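Local coordinates for 3-oxoacyl-[acyl-carrier-protein] synthase 2 (Rickettsia rickettsii, PDB 4JGA) that probably catalyses the condensation of a growing acyl chain with malonyl-[acyl-carrier protein], the chain-lengthening condensation of bacterial fatty acid synthesis, at residues V18-L23 with G278-Y283; S35-I40 with D382-P387; I412-S417 with V430-L435. All blocks are in the same frame, centred on the assembly; numbering follows the deposited sequence.

How the contacts relate
Strands 278-287 and 425-432 are neighbours in the sheet of the second half of the fold. Contact 3 lies in this sheet, and contact 1 joins it to strand 18-26 of the first half. Their centres are about 9 Å apart. Probable hydrogen bonds of 2.8 Å link them, E279 N to K432 O and V430 N to G282 O. The centre of contact 2 is about 19 Å from that of contact 1 and about 16 Å from that of contact 3. Q383 NE2 reaches I412 O of contact 3 at 2.8 Å, a probable hydrogen bond. Contact 3 supplies S417 to the potassium ion. The P386 side chain of contact 2 is about 10 Å from that ion, the V280 side chain of contact 1 about 13 Å.

Contact 1: V18-L23 with G278-Y283; sequences VVITGL and GEVIGY
The first strands of the two halves of the thiolase fold meet where V18-L23 pairs with G278-Y283. The two short segments run antiparallel, with their directions 141° apart, and meet through residues 18-20 and 278-280. I20 N donates to G278 O at 2.9 Å. V280 N donates to V18 O, also at 2.9 Å. V19 and E279 form the non-hydrogen-bonded pair between these two bonds.

V19 and E279 share one face of the sheet. Their side chains meet at the base, V19 CG1 lying 4.2 Å from E279 CB. The trans chi1 of E279 (-175°) lays its CG 3.3 Å from V18 O. The rest of the chain is extended and carries the carboxylate past the end of the paired region. There OE1 forms a salt bridge with R17. A water ties the strands together. It donates to E279 OE2 at 2.7 Å and also to V280 O. It accepts from V18 N at 2.9 Å. I434 packs against V19 and E279 on this face.

The other face carries V18, I20 and V280. I20 and V280 cross at about a right angle, with I20 CG1 3.8 Å from V280 CG2. L263 lies against V18 and I20, and V18 also touches I199 of helix 187-200. Strand 18-26 opens the first half of the fold and strand 278-287 opens the second. They meet edge to edge over three residues, and this joins the two five-stranded sheets of the thiolase fold.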
loop_
_atom_site.group_PDB
_atom_site.type_symbol
_atom_site.label_atom_id
_atom_site.label_comp_id
_atom_site.label_asym_id
_atom_site.label_seq_id
_atom_site.Cartn_x
_atom_site.Cartn_y
_atom_site.Cartn_z
ATOM N N VAL A 18 5.955 -11.139 -19.441
ATOM C CA VAL A 18 6.737 -10.550 -18.364
ATOM C C VAL A 18 7.714 -11.560 -17.759
ATOM O O VAL A 18 7.321 -12.640 -17.295
ATOM C CB VAL A 18 5.826 -10.024 -17.245
ATOM C CG1 VAL A 18 6.634 -9.361 -16.143
ATOM C CG2 VAL A 18 4.788 -9.082 -17.824
ATOM N N VAL A 19 8.988 -11.189 -17.766
ATOM C CA VAL A 19 10.046 -12.068 -17.303
ATOM C C VAL A 19 10.761 -11.446 -16.116
ATOM O O VAL A 19 10.634 -10.232 -15.847
ATOM C CB VAL A 19 11.042 -12.425 -18.444
ATOM C CG1 VAL A 19 10.344 -13.236 -19.530
ATOM C CG2 VAL A 19 11.686 -11.201 -19.050
ATOM N N ILE A 20 11.459 -12.303 -15.391
ATOM C CA ILE A 20 12.219 -11.959 -14.208
ATOM C C ILE A 20 13.691 -11.850 -14.624
ATOM O O ILE A 20 14.291 -12.865 -15.060
ATOM C CB ILE A 20 12.113 -13.076 -13.162
ATOM C CG1 ILE A 20 10.639 -13.434 -12.845
ATOM C CG2 ILE A 20 12.834 -12.674 -11.889
ATOM C CD1 ILE A 20 10.478 -14.807 -12.177
ATOM N N THR A 21 14.281 -10.656 -14.468
ATOM C CA THR A 21 15.639 -10.420 -14.900
ATOM C C THR A 21 16.601 -10.017 -13.777
ATOM O O THR A 21 17.775 -9.766 -14.058
ATOM C CB THR A 21 15.688 -9.330 -15.988
ATOM O OG1 THR A 21 15.160 -8.091 -15.460
ATOM C CG2 THR A 21 14.842 -9.757 -17.225
ATOM N N GLY A 22 16.140 -9.949 -12.529
ATOM C CA GLY A 22 17.024 -9.631 -11.390
ATOM C C GLY A 22 16.453 -10.083 -10.061
ATOM O O GLY A 22 15.244 -10.005 -9.871
ATOM N N LEU A 23 17.323 -10.557 -9.156
ATOM C CA LEU A 23 16.936 -11.038 -7.830
ATOM C C LEU A 23 17.768 -10.377 -6.750
ATOM O O LEU A 23 18.974 -10.142 -6.925
ATOM C CB LEU A 23 17.108 -12.535 -7.683
ATOM C CG LEU A 23 16.593 -13.446 -8.806
ATOM C CD1 LEU A 23 17.026 -14.884 -8.548
ATOM C CD2 LEU A 23 15.068 -13.360 -8.934
ATOM N N GLY A 278 12.963 -16.665 -15.528
ATOM C CA GLY A 278 11.663 -17.260 -15.621
ATOM C C GLY A 278 10.631 -16.281 -16.112
ATOM O O GLY A 278 10.881 -15.075 -16.193
ATOM N N GLU A 279 9.445 -16.786 -16.418
ATOM C CA GLU A 279 8.355 -15.942 -16.870
ATOM C C GLU A 279 7.212 -15.985 -15.829
ATOM O O GLU A 279 6.826 -17.052 -15.347
ATOM C CB GLU A 279 7.874 -16.378 -18.247
ATOM C CG GLU A 279 6.794 -15.463 -18.839
ATOM C CD GLU A 279 6.250 -15.955 -20.166
ATOM O OE1 GLU A 279 6.797 -16.959 -20.692
ATOM O OE2 GLU A 279 5.312 -15.298 -20.687
ATOM N N VAL A 280 6.708 -14.814 -15.475
ATOM C CA VAL A 280 5.570 -14.718 -14.567
ATOM C C VAL A 280 4.334 -14.823 -15.436
ATOM O O VAL A 280 4.091 -13.972 -16.268
ATOM C CB VAL A 280 5.545 -13.379 -13.801
ATOM C CG1 VAL A 280 4.480 -13.399 -12.719
ATOM C CG2 VAL A 280 6.893 -13.111 -13.175
ATOM N N ILE A 281 3.587 -15.901 -15.273
ATOM C CA ILE A 281 2.496 -16.194 -16.176
ATOM C C ILE A 281 1.123 -16.180 -15.522
ATOM O O ILE A 281 0.126 -16.140 -16.221
ATOM C CB ILE A 281 2.683 -17.555 -16.915
ATOM C CG1 ILE A 281 2.916 -18.725 -15.956
ATOM C CG2 ILE A 281 3.798 -17.471 -17.929
ATOM C CD1 ILE A 281 2.761 -20.071 -16.654
ATOM N N GLY A 282 1.063 -16.253 -14.206
ATOM C CA GLY A 282 -0.216 -16.288 -13.525
ATOM C C GLY A 282 -0.212 -15.566 -12.214
ATOM O O GLY A 282 0.773 -15.636 -11.452
ATOM N N TYR A 283 -1.351 -14.927 -11.927
ATOM C CA TYR A 283 -1.548 -14.142 -10.708
ATOM C C TYR A 283 -3.013 -14.252 -10.274
ATOM O O TYR A 283 -3.916 -13.890 -11.045
ATOM C CB TYR A 283 -1.236 -12.673 -10.964
ATOM C CG TYR A 283 -1.434 -11.650 -9.837
ATOM C CD1 TYR A 283 -1.296 -11.974 -8.492
ATOM C CD2 TYR A 283 -1.669 -10.307 -10.155
ATOM C CE1 TYR A 283 -1.429 -11.017 -7.509
ATOM C CE2 TYR A 283 -1.773 -9.332 -9.174
ATOM C CZ TYR A 283 -1.655 -9.680 -7.862
ATOM O OH TYR A 283 -1.776 -8.688 -6.906
HETATM O O HOH W 1 4.233 -13.477 -19.054
#

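Contact 2: S35-I40 with D382-P387; sequences SSWKNI and DQIAPP
W37 NE1 donates a short hydrogen bond to D382 OD2, 2.7 Å away. The bond links two parts of the thiolase fold that are far apart in sequence: helix 33-41, which follows the first strand, and the chain that leaves helix 368-382. The N-H...O angle of 144° makes the bond somewhat bent. OD2 lies at the edge of the indole, near the ring plane. The N-H meets OD2 on the anti side of the carboxylate, 28° out of its plane. The ring and carboxylate planes are 42° apart. The polar edge of the ring is held in this way, which should limit rotation of the indole.

W37 CG points opposite to the backbone N about the first torsion, and this carries the ring off the helix and across to D382-P387. The six-membered part of the indole meets apolar groups. W37 CZ2 is 3.8 Å from I384 CG2, and W37 CH2 is 4.3 Å from P386 CD. Both approach obliquely to the ring. L378 and R381 of helix 368-382 also pack on W37, so the indole is wedged between that helix and the chain that follows it. Q383, with positive phi, turns the chain out of the helix and toward the short, weakly bonded strand at about 384-385.

One helical turn on from W37, I40 touches the two prolines. The side chains of I40 and P386 lie side by side and point the same way. F375 and I361 add to the apolar surroundings of I40. The packing is tight here, with I40 CG2 only 3.4 Å from P386 CB. Beside this pair, the P387 ring meets the helix backbone, its CD lying 3.5 Å from I40 O.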
loop_
_atom_site.group_PDB
_atom_site.type_symbol
_atom_site.label_atom_id
_atom_site.label_comp_id
_atom_site.label_asym_id
_atom_site.label_seq_id
_atom_site.Cartn_x
_atom_site.Cartn_y
_atom_site.Cartn_z
ATOM N N SER A 35 24.176 -16.487 -0.765
ATOM C CA SER A 35 24.343 -17.039 0.566
ATOM C C SER A 35 22.980 -17.531 1.102
ATOM O O SER A 35 22.923 -18.611 1.679
ATOM C CB SER A 35 24.996 -16.019 1.502
ATOM O OG SER A 35 24.182 -14.865 1.625
ATOM N N SER A 36 21.902 -16.754 0.905
ATOM C CA SER A 36 20.578 -17.160 1.390
ATOM C C SER A 36 20.161 -18.513 0.779
ATOM O O SER A 36 19.696 -19.406 1.480
ATOM C CB SER A 36 19.499 -16.107 1.076
ATOM O OG SER A 36 19.729 -14.876 1.713
ATOM N N TRP A 37 20.328 -18.645 -0.539
ATOM C CA TRP A 37 19.831 -19.812 -1.271
ATOM C C TRP A 37 20.662 -21.038 -0.934
ATOM O O TRP A 37 20.091 -22.100 -0.722
ATOM C CB TRP A 37 19.804 -19.537 -2.775
ATOM C CG TRP A 37 19.313 -20.649 -3.608
ATOM C CD1 TRP A 37 20.001 -21.299 -4.608
ATOM C CD2 TRP A 37 18.039 -21.282 -3.523
ATOM N NE1 TRP A 37 19.223 -22.288 -5.134
ATOM C CE2 TRP A 37 18.014 -22.299 -4.492
ATOM C CE3 TRP A 37 16.907 -21.074 -2.729
ATOM C CZ2 TRP A 37 16.889 -23.107 -4.693
ATOM C CZ3 TRP A 37 15.814 -21.867 -2.915
ATOM C CH2 TRP A 37 15.800 -22.876 -3.880
ATOM N N LYS A 38 21.992 -20.897 -0.838
ATOM C CA LYS A 38 22.812 -22.026 -0.372
ATOM C C LYS A 38 22.316 -22.513 0.994
ATOM O O LYS A 38 22.155 -23.717 1.208
ATOM C CB LYS A 38 24.327 -21.708 -0.321
ATOM N N ASN A 39 22.084 -21.590 1.925
ATOM C CA ASN A 39 21.630 -21.989 3.265
ATOM C C ASN A 39 20.246 -22.615 3.312
ATOM O O ASN A 39 20.029 -23.596 4.047
ATOM C CB ASN A 39 21.736 -20.830 4.251
ATOM C CG ASN A 39 23.170 -20.594 4.673
ATOM O OD1 ASN A 39 23.973 -21.519 4.692
ATOM N ND2 ASN A 39 23.495 -19.375 4.995
ATOM N N ILE A 40 19.328 -22.085 2.498
ATOM C CA ILE A 40 18.006 -22.688 2.363
ATOM C C ILE A 40 18.115 -24.131 1.898
ATOM O O ILE A 40 17.594 -25.068 2.537
ATOM C CB ILE A 40 17.127 -21.908 1.373
ATOM C CG1 ILE A 40 16.672 -20.569 1.983
ATOM C CG2 ILE A 40 15.944 -22.747 0.905
ATOM C CD1 ILE A 40 15.707 -20.670 3.155
ATOM N N ASP A 382 17.843 -24.134 -10.289
ATOM C CA ASP A 382 18.687 -25.197 -9.782
ATOM C C ASP A 382 17.985 -26.553 -9.718
ATOM O O ASP A 382 18.575 -27.518 -9.261
ATOM C CB ASP A 382 19.272 -24.829 -8.415
ATOM C CG ASP A 382 20.220 -23.632 -8.490
ATOM O OD1 ASP A 382 20.627 -23.239 -9.614
ATOM O OD2 ASP A 382 20.517 -23.044 -7.429
ATOM N N GLN A 383 16.742 -26.628 -10.211
ATOM C CA GLN A 383 16.019 -27.906 -10.269
ATOM C C GLN A 383 16.097 -28.599 -8.916
ATOM O O GLN A 383 16.484 -29.761 -8.770
ATOM C CB GLN A 383 16.562 -28.788 -11.390
ATOM C CG GLN A 383 16.407 -28.173 -12.774
ATOM C CD GLN A 383 14.948 -28.056 -13.193
ATOM O OE1 GLN A 383 14.299 -29.055 -13.500
ATOM N NE2 GLN A 383 14.422 -26.838 -13.181
ATOM N N ILE A 384 15.690 -27.851 -7.908
ATOM C CA ILE A 384 15.672 -28.356 -6.565
ATOM C C ILE A 384 14.589 -27.670 -5.746
ATOM O O ILE A 384 14.381 -26.470 -5.857
ATOM C CB ILE A 384 17.056 -28.229 -5.902
ATOM C CG1 ILE A 384 17.093 -29.002 -4.596
ATOM C CG2 ILE A 384 17.439 -26.794 -5.655
ATOM C CD1 ILE A 384 18.509 -29.234 -4.106
ATOM N N ALA A 385 13.899 -28.475 -4.948
ATOM C CA ALA A 385 12.890 -28.003 -4.047
ATOM C C ALA A 385 13.505 -27.901 -2.659
ATOM O O ALA A 385 14.079 -28.878 -2.165
ATOM C CB ALA A 385 11.735 -29.003 -4.022
ATOM N N PRO A 386 13.395 -26.737 -2.028
ATOM C CA PRO A 386 13.898 -26.563 -0.681
ATOM C C PRO A 386 13.061 -27.339 0.345
ATOM O O PRO A 386 11.878 -27.602 0.102
ATOM C CB PRO A 386 13.820 -25.048 -0.476
ATOM C CG PRO A 386 12.756 -24.595 -1.375
ATOM C CD PRO A 386 12.738 -25.530 -2.544
ATOM N N PRO A 387 13.666 -27.730 1.482
ATOM C CA PRO A 387 13.024 -28.595 2.484
ATOM C C PRO A 387 12.015 -27.888 3.409
ATOM O O PRO A 387 12.118 -26.688 3.674
ATOM C CB PRO A 387 14.210 -29.079 3.311
ATOM C CG PRO A 387 15.145 -27.914 3.286
ATOM C CD PRO A 387 15.006 -27.304 1.916
#

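Contact 3: I412-S417 with V430-L435; sequences IDYVLS and VIKSIL. With K (potassium ion), chain C.
Strands 414-417 and 430-432 run antiparallel as arms of a beta hairpin, their axes 159° apart in direction. The hairpin, strands 414-421 and 425-432, belongs to the second half of the thiolase fold. V415 and I431 form a hydrogen-bonded pair: V415 N to I431 O and I431 N to V415 O, both 2.9 Å. D413 and S433 continue the pairing beyond the strands, with S433 N 2.9 Å from D413 O.

Y414 and K432 lie side by side on one face, pointing the same way. K432 CB is 3.5 Å from Y414 CD2. The extended lysine chain then follows the ring, and its CD is 3.7 Å from Y414 CE2. Further along this face L416 CD1 meets V430 CG2 at 3.8 Å. I281 of the next strand touches both Y414 and V430. V415 and I431 face the other way, against helix 368-382. Near the open end, one water bridges D413 OD1 and S433 OG.

At the opposite end S417 enters the potassium site with N324, A325, E372 and N418. A trans chi1 (-177°) turns the hydroxyl toward the ion, and S417 OG binds the potassium ion at 2.9 Å.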
loop_
_atom_site.group_PDB
_atom_site.type_symbol
_atom_site.label_atom_id
_atom_site.label_comp_id
_atom_site.label_asym_id
_atom_site.label_seq_id
_atom_site.Cartn_x
_atom_site.Cartn_y
_atom_site.Cartn_z
ATOM N N ILE A 412 11.565 -29.218 -12.372
ATOM C CA ILE A 412 10.796 -28.037 -11.989
ATOM C C ILE A 412 10.727 -26.997 -13.113
ATOM O O ILE A 412 11.670 -26.227 -13.329
ATOM C CB ILE A 412 11.331 -27.359 -10.715
ATOM C CG1 ILE A 412 11.416 -28.374 -9.569
ATOM C CG2 ILE A 412 10.395 -26.218 -10.311
ATOM C CD1 ILE A 412 11.904 -27.777 -8.266
ATOM N N ASP A 413 9.596 -26.997 -13.818
ATOM C CA ASP A 413 9.350 -26.080 -14.918
ATOM C C ASP A 413 8.244 -25.086 -14.574
ATOM O O ASP A 413 8.195 -24.021 -15.151
ATOM C CB ASP A 413 8.963 -26.852 -16.167
ATOM C CG ASP A 413 10.154 -27.601 -16.792
ATOM O OD1 ASP A 413 11.319 -27.219 -16.588
ATOM O OD2 ASP A 413 9.911 -28.593 -17.465
ATOM N N TYR A 414 7.326 -25.458 -13.710
ATOM C CA TYR A 414 6.289 -24.555 -13.293
ATOM C C TYR A 414 6.207 -24.573 -11.784
ATOM O O TYR A 414 6.164 -25.650 -11.166
ATOM C CB TYR A 414 4.933 -24.976 -13.844
ATOM C CG TYR A 414 4.770 -24.862 -15.332
ATOM C CD1 TYR A 414 5.208 -25.874 -16.197
ATOM C CD2 TYR A 414 4.138 -23.762 -15.884
ATOM C CE1 TYR A 414 5.015 -25.773 -17.577
ATOM C CE2 TYR A 414 3.963 -23.649 -17.252
ATOM C CZ TYR A 414 4.395 -24.642 -18.078
ATOM O OH TYR A 414 4.197 -24.481 -19.412
ATOM N N VAL A 415 6.128 -23.384 -11.201
ATOM C CA VAL A 415 6.037 -23.231 -9.757
ATOM C C VAL A 415 4.883 -22.314 -9.367
ATOM O O VAL A 415 4.649 -21.295 -10.015
ATOM C CB VAL A 415 7.322 -22.647 -9.187
ATOM C CG1 VAL A 415 7.169 -22.383 -7.684
ATOM C CG2 VAL A 415 8.480 -23.595 -9.449
ATOM N N LEU A 416 4.162 -22.713 -8.321
ATOM C CA LEU A 416 3.110 -21.924 -7.706
ATOM C C LEU A 416 3.607 -21.474 -6.316
ATOM O O LEU A 416 4.133 -22.288 -5.542
ATOM C CB LEU A 416 1.826 -22.764 -7.540
ATOM C CG LEU A 416 0.676 -22.173 -6.723
ATOM C CD1 LEU A 416 0.017 -21.036 -7.472
ATOM C CD2 LEU A 416 -0.372 -23.216 -6.408
ATOM N N SER A 417 3.405 -20.200 -5.994
ATOM C CA SER A 417 3.760 -19.680 -4.678
ATOM C C SER A 417 2.576 -18.907 -4.081
ATOM O O SER A 417 2.021 -18.028 -4.709
ATOM C CB SER A 417 4.995 -18.758 -4.782
ATOM O OG SER A 417 5.397 -18.287 -3.503
ATOM N N VAL A 430 2.221 -17.749 -10.325
ATOM C CA VAL A 430 2.758 -18.855 -11.101
ATOM C C VAL A 430 3.912 -18.361 -11.992
ATOM O O VAL A 430 3.788 -17.382 -12.745
ATOM C CB VAL A 430 1.699 -19.537 -11.989
ATOM C CG1 VAL A 430 2.334 -20.620 -12.870
ATOM C CG2 VAL A 430 0.601 -20.123 -11.137
ATOM N N ILE A 431 5.015 -19.103 -11.933
ATOM C CA ILE A 431 6.199 -18.814 -12.694
ATOM C C ILE A 431 6.525 -20.034 -13.521
ATOM O O ILE A 431 6.360 -21.165 -13.064
ATOM C CB ILE A 431 7.402 -18.613 -11.769
ATOM C CG1 ILE A 431 7.170 -17.422 -10.868
ATOM C CG2 ILE A 431 8.659 -18.345 -12.586
ATOM C CD1 ILE A 431 8.244 -17.378 -9.761
ATOM N N LYS A 432 7.039 -19.813 -14.716
ATOM C CA LYS A 432 7.496 -20.919 -15.503
ATOM C C LYS A 432 8.907 -20.696 -16.009
ATOM O O LYS A 432 9.340 -19.591 -16.214
ATOM C CB LYS A 432 6.496 -21.238 -16.624
ATOM C CG LYS A 432 6.767 -20.538 -17.914
ATOM C CD LYS A 432 5.888 -21.024 -19.027
ATOM C CE LYS A 432 6.159 -20.183 -20.257
ATOM N NZ LYS A 432 5.619 -20.757 -21.515
ATOM N N SER A 433 9.611 -21.782 -16.218
ATOM C CA SER A 433 10.883 -21.744 -16.887
ATOM C C SER A 433 10.705 -21.177 -18.286
ATOM O O SER A 433 9.743 -21.505 -18.991
ATOM C CB SER A 433 11.465 -23.151 -16.994
ATOM O OG SER A 433 12.371 -23.191 -18.044
ATOM N N ILE A 434 11.637 -20.327 -18.680
ATOM C CA ILE A 434 11.583 -19.671 -19.973
ATOM C C ILE A 434 11.887 -20.644 -21.119
ATOM O O ILE A 434 11.505 -20.392 -22.264
ATOM C CB ILE A 434 12.514 -18.445 -19.980
ATOM C CG1 ILE A 434 12.036 -17.402 -20.996
ATOM C CG2 ILE A 434 13.963 -18.864 -20.192
ATOM C CD1 ILE A 434 10.634 -16.844 -20.762
ATOM N N LEU A 435 12.553 -21.755 -20.809
ATOM C CA LEU A 435 12.752 -22.855 -21.784
ATOM C C LEU A 435 11.435 -23.565 -22.156
ATOM O O LEU A 435 11.325 -24.140 -23.233
ATOM C CB LEU A 435 13.759 -23.866 -21.222
ATOM C CG LEU A 435 15.047 -23.205 -20.730
ATOM C CD1 LEU A 435 15.906 -24.232 -20.020
ATOM C CD2 LEU A 435 15.777 -22.535 -21.892
HETATM K K K C . 4.965 -18.918 -0.691
HETATM O O HOH W 2 13.639 -25.629 -17.389
#